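Local coordinates for protein 4-oxalocrotonate decarboxylase NahK (Pseudomonas putida, PDB 5D2K) that catalyses the metal-assisted decarboxylation of 4-oxalocrotonate to 2-oxopent-4-enoate, a step in the breakdown of naphthalene, at residues P40-F44 / A45-D49. The protein carries 1 engineered substitution. Sequence-based numbering, arbitrary orientation.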
loop_
_atom_site.group_PDB
_atom_site.type_symbol
_atom_site.label_atom_id
_atom_site.label_comp_id
_atom_site.label_asym_id
_atom_site.label_seq_id
_atom_site.Cartn_x
_atom_site.Cartn_y
_atom_site.Cartn_z
ATOM N N PRO A 40 0.871 17.951 17.526
ATOM C CA PRO A 40 -0.322 18.383 16.786
ATOM C C PRO A 40 -0.028 19.258 15.563
ATOM O O PRO A 40 -0.880 19.351 14.685
ATOM C CB PRO A 40 -1.124 19.169 17.836
ATOM C CG PRO A 40 -0.139 19.532 18.887
ATOM C CD PRO A 40 0.850 18.409 18.925
ATOM N N GLU A 41 1.150 19.872 15.506
ATOM C CA GLU A 41 1.501 20.738 14.381
ATOM C C GLU A 41 2.211 19.994 13.255
ATOM O O GLU A 41 2.572 20.591 12.246
ATOM C CB GLU A 41 2.385 21.892 14.853
ATOM C CG GLU A 41 1.785 22.697 16.005
ATOM C CD GLU A 41 0.404 23.221 15.683
ATOM O OE1 GLU A 41 0.243 23.840 14.609
ATOM O OE2 GLU A 41 -0.522 23.007 16.497
ATOM N N MET A 42 2.406 18.695 13.438
ATOM C CA MET A 42 3.070 17.862 12.442
ATOM C C MET A 42 2.450 18.023 11.059
ATOM O O MET A 42 1.225 18.015 10.913
ATOM C CB MET A 42 2.995 16.403 12.888
ATOM C CG MET A 42 3.958 15.488 12.222
ATOM S SD MET A 42 4.047 13.982 13.214
ATOM C CE MET A 42 4.726 12.880 11.983
ATOM N N THR A 43 3.306 18.180 10.051
ATOM C CA THR A 43 2.859 18.368 8.672
ATOM C C THR A 43 3.037 17.102 7.849
ATOM O O THR A 43 3.668 16.149 8.298
ATOM C CB THR A 43 3.635 19.477 7.975
ATOM O OG1 THR A 43 5.006 19.081 7.828
ATOM C CG2 THR A 43 3.559 20.774 8.788
ATOM N N PHE A 44 2.516 17.109 6.626
ATOM C CA PHE A 44 2.747 15.976 5.736
ATOM C C PHE A 44 4.236 15.817 5.423
ATOM O O PHE A 44 4.740 14.690 5.327
ATOM C CB PHE A 44 1.945 16.124 4.441
ATOM C CG PHE A 44 0.533 15.619 4.541
ATOM C CD1 PHE A 44 0.272 14.257 4.594
ATOM C CD2 PHE A 44 -0.536 16.502 4.574
ATOM C CE1 PHE A 44 -1.023 13.785 4.687
ATOM C CE2 PHE A 44 -1.837 16.036 4.669
ATOM C CZ PHE A 44 -2.082 14.672 4.724
ATOM N N ALA A 45 4.955 16.926 5.252
ATOM C CA ALA A 45 6.388 16.838 5.007
ATOM C C ALA A 45 7.108 16.206 6.207
ATOM O O ALA A 45 7.996 15.371 6.019
ATOM C CB ALA A 45 6.970 18.217 4.680
ATOM N N ASP A 46 6.719 16.586 7.428
ATOM C CA ASP A 46 7.206 15.920 8.650
ATOM C C ASP A 46 6.958 14.411 8.599
ATOM O O ASP A 46 7.844 13.603 8.875
ATOM C CB ASP A 46 6.516 16.466 9.905
ATOM C CG ASP A 46 6.970 17.861 10.302
ATOM O OD1 ASP A 46 8.163 18.202 10.159
ATOM O OD2 ASP A 46 6.100 18.604 10.801
ATOM N N ALA A 47 5.726 14.044 8.264
ATOM C CA ALA A 47 5.313 12.648 8.276
ATOM C C ALA A 47 6.063 11.843 7.220
ATOM O O ALA A 47 6.471 10.706 7.476
ATOM C CB ALA A 47 3.809 12.547 8.062
ATOM N N TYR A 48 6.266 12.422 6.038
ATOM C CA TYR A 48 7.017 11.692 5.026
ATOM C C TYR A 48 8.501 11.606 5.411
ATOM O O TYR A 48 9.153 10.609 5.099
ATOM C CB TYR A 48 6.835 12.316 3.634
ATOM C CG TYR A 48 5.581 11.816 2.923
ATOM C CD1 TYR A 48 5.484 10.491 2.478
ATOM C CD2 TYR A 48 4.488 12.652 2.719
ATOM C CE1 TYR A 48 4.334 10.026 1.833
ATOM C CE2 TYR A 48 3.337 12.196 2.072
ATOM C CZ TYR A 48 3.270 10.882 1.634
ATOM O OH TYR A 48 2.132 10.414 1.005
ATOM N N ASP A 49 9.023 12.616 6.117
ATOM C CA ASP A 49 10.385 12.533 6.653
ATOM C C ASP A 49 10.505 11.313 7.565
ATOM O O ASP A 49 11.477 10.554 7.492
ATOM C CB ASP A 49 10.767 13.790 7.462
ATOM C CG ASP A 49 11.096 14.995 6.589
ATOM O OD1 ASP A 49 11.214 14.868 5.353
ATOM O OD2 ASP A 49 11.259 16.095 7.167
#
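A capping box formed by Thr-43 and Asp-46 starts helix 44-60, with the side chain of each residue bound to the backbone N-H of the other. Thr-43 occupies the N-cap; its OG1 lies between its own backbone N and carbonyl carbon (chi1 66°), which turns the hydroxyl toward the first turn, where it accepts from Asp-46 N at 3.1 Å in an almost straight bond. In return, Thr-43 N donates to Asp-46 OD2 over 2.9 Å, reaching that oxygen on its anti side and somewhat out of the carboxylate plane. Behind the box the helical pattern sets in, Ala-47 N bonding to Thr-43 O and Tyr-48 N to Phe-44 O, the latter at 2.8 Å. Met-42 runs alongside the first turn, its CG 3.6 Å from Asp-46 CB and its extended chain carrying CE to 4.0 Å from Ala-47 CB. The rings of Phe-44 and Tyr-48, one turn apart, only graze each other, CD1 to CE2 at 4.5 Å.

The box is tied to the N-terminal segment, because Thr-43 OG1 also bonds to Asn-7 O, while the Asp-46 carboxylate takes Thr-9 OG1 on OD2 and Leu-10 N on OD1. An alanine in place of Asp-46 would probably leave Thr-43 N, Thr-9 OG1 and Leu-10 N without the carboxylate they share, weakening the cap and its tie to the N-terminal residues. Helix 160-165 packs against this start of the helix, Ile-161 on Met-42, Pro-160 on Phe-44, and Val-164 on Ala-47 and Tyr-48, and Tyr-48 stacks on Tyr-88 of strand 87-92.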